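Local structure of Rv1990c (MbcA) (Mycobacterium tuberculosis, 6FKG) at residues S10-A15 with A38-G43. The protein neutralizes the cognate NAD+ phosphorylase toxin MbcT by blocking access to its active site, as the antitoxin of a type II toxin-antitoxin pair. Numbering follows the deposited sequence.
Sequences STVSGA and ARWTAG
Val12 and Ser13 of helix 7-19 pack against Trp40 and Thr41 in the last turn of helix 34-41, a small helix-to-helix-end contact that joins the first and third helices of this all-helical antitoxin. No hydrogen bond crosses it. Helix 34-41 ends in a Schellman motif: Gly43 takes a positive phi (74°), and one of the two bonds back into the last turn runs from Gly43 N to Trp40 O, 2.9 Å. Between the two segments the nearest CA atoms are those of Ser13 and Thr41, 5.2 Å apart. There Ser13 CB sits 3.7 Å from Thr41 CB. Ser13 OG also lies 3.7 Å from Thr41 CB, a contact with carbon and not a hydrogen bond. Thr41 OG1 serves its own helix instead, with a hydrogen bond to Val37 O, and a weak bond links OG1 to Tyr23 OH. With chi1 at 52° OG1 lies between the backbone N and the carbonyl carbon, turned to its own helix, while CG2, anti to the carbonyl carbon, lies at the edge of the Trp40 ring, in its plane, and 4.0 Å from Ser13 CB. The indole, CG anti to the backbone N (chi1 -169°), extends its six-membered ring to helix 7-19; elsewhere its side chain touches Val46, Leu50 and Leu55. Phe137 of one MbcT chain packs on Thr11 and Val12, and Glu111 of another MbcT chain forms a salt bridge with Arg39. Val12 meets the tryptophan at its edge, the side chains crossing at about a right angle: Val12 CB is 3.7 Å from Trp40 CZ3, and Val12 CG2 lies 3.9 Å from Trp40 CH2.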
loop_
_atom_site.group_PDB
_atom_site.type_symbol
_atom_site.label_atom_id
_atom_site.label_comp_id
_atom_site.label_asym_id
_atom_site.label_seq_id
_atom_site.Cartn_x
_atom_site.Cartn_y
_atom_site.Cartn_z
ATOM N N SER C 10 -16.339 0.070 -34.715
ATOM C CA SER C 10 -16.024 -0.524 -36.009
ATOM C C SER C 10 -14.521 -0.812 -36.134
ATOM O O SER C 10 -14.100 -1.861 -36.630
ATOM C CB SER C 10 -16.496 0.405 -37.130
ATOM O OG SER C 10 -16.166 -0.120 -38.398
ATOM N N THR C 11 -13.707 0.118 -35.652
ATOM C CA THR C 11 -12.266 -0.017 -35.765
ATOM C C THR C 11 -11.742 -1.128 -34.858
ATOM O O THR C 11 -10.930 -1.955 -35.280
ATOM C CB THR C 11 -11.565 1.301 -35.422
ATOM O OG1 THR C 11 -12.134 2.344 -36.222
ATOM C CG2 THR C 11 -10.067 1.188 -35.701
ATOM N N VAL C 12 -12.225 -1.152 -33.619
ATOM C CA VAL C 12 -11.854 -2.199 -32.668
ATOM C C VAL C 12 -12.320 -3.567 -33.167
ATOM O O VAL C 12 -11.573 -4.549 -33.118
ATOM C CB VAL C 12 -12.455 -1.932 -31.271
ATOM C CG1 VAL C 12 -12.264 -3.146 -30.349
ATOM C CG2 VAL C 12 -11.842 -0.686 -30.667
ATOM N N SER C 13 -13.557 -3.624 -33.651
ATOM C CA SER C 13 -14.102 -4.872 -34.175
ATOM C C SER C 13 -13.247 -5.425 -35.322
ATOM O O SER C 13 -12.989 -6.635 -35.400
ATOM C CB SER C 13 -15.541 -4.655 -34.636
ATOM O OG SER C 13 -16.099 -5.864 -35.094
ATOM N N GLY C 14 -12.813 -4.540 -36.215
ATOM C CA GLY C 14 -11.994 -4.939 -37.350
ATOM C C GLY C 14 -10.704 -5.600 -36.909
ATOM O O GLY C 14 -10.302 -6.631 -37.463
ATOM N N ALA C 15 -10.054 -5.012 -35.905
ATOM C CA ALA C 15 -8.829 -5.581 -35.351
ATOM C C ALA C 15 -9.080 -6.989 -34.780
ATOM O O ALA C 15 -8.306 -7.909 -35.029
ATOM C CB ALA C 15 -8.248 -4.656 -34.275
ATOM N N ALA C 38 -20.132 -8.753 -28.446
ATOM C CA ALA C 38 -20.753 -8.764 -29.765
ATOM C C ALA C 38 -21.553 -7.488 -29.998
ATOM O O ALA C 38 -21.465 -6.888 -31.069
ATOM C CB ALA C 38 -21.655 -9.997 -29.940
ATOM N N ARG C 39 -22.320 -7.079 -28.990
ATOM C CA ARG C 39 -23.136 -5.867 -29.073
ATOM C C ARG C 39 -22.278 -4.600 -29.138
ATOM O O ARG C 39 -22.554 -3.707 -29.943
ATOM C CB ARG C 39 -24.100 -5.776 -27.888
ATOM C CG ARG C 39 -25.283 -6.737 -27.999
ATOM C CD ARG C 39 -26.291 -6.556 -26.851
ATOM N NE ARG C 39 -26.784 -5.186 -26.732
ATOM C CZ ARG C 39 -27.774 -4.668 -27.458
ATOM N NH1 ARG C 39 -28.391 -5.400 -28.379
ATOM N NH2 ARG C 39 -28.142 -3.408 -27.272
ATOM N N TRP C 40 -21.257 -4.526 -28.286
ATOM C CA TRP C 40 -20.361 -3.377 -28.269
ATOM C C TRP C 40 -19.707 -3.194 -29.633
ATOM O O TRP C 40 -19.700 -2.092 -30.181
ATOM C CB TRP C 40 -19.289 -3.532 -27.184
ATOM C CG TRP C 40 -18.506 -2.274 -26.941
ATOM C CD1 TRP C 40 -18.749 -1.325 -25.986
ATOM C CD2 TRP C 40 -17.365 -1.820 -27.677
ATOM N NE1 TRP C 40 -17.816 -0.316 -26.078
ATOM C CE2 TRP C 40 -16.961 -0.596 -27.110
ATOM C CE3 TRP C 40 -16.644 -2.336 -28.757
ATOM C CZ2 TRP C 40 -15.862 0.125 -27.590
ATOM C CZ3 TRP C 40 -15.551 -1.622 -29.228
ATOM C CH2 TRP C 40 -15.176 -0.405 -28.647
ATOM N N THR C 41 -19.171 -4.279 -30.193
ATOM C CA THR C 41 -18.491 -4.196 -31.479
ATOM C C THR C 41 -19.469 -3.936 -32.625
ATOM O O THR C 41 -19.062 -3.533 -33.713
ATOM C CB THR C 41 -17.688 -5.475 -31.782
ATOM O OG1 THR C 41 -18.536 -6.622 -31.633
ATOM C CG2 THR C 41 -16.502 -5.590 -30.849
ATOM N N ALA C 42 -20.757 -4.174 -32.381
ATOM C CA ALA C 42 -21.785 -3.890 -33.374
ATOM C C ALA C 42 -22.323 -2.474 -33.174
ATOM O O ALA C 42 -23.257 -2.054 -33.857
ATOM C CB ALA C 42 -22.920 -4.921 -33.292
ATOM N N GLY C 43 -21.722 -1.747 -32.238
ATOM C CA GLY C 43 -22.103 -0.370 -31.972
ATOM C C GLY C 43 -23.420 -0.222 -31.234
ATOM O O GLY C 43 -23.997 0.866 -31.197
#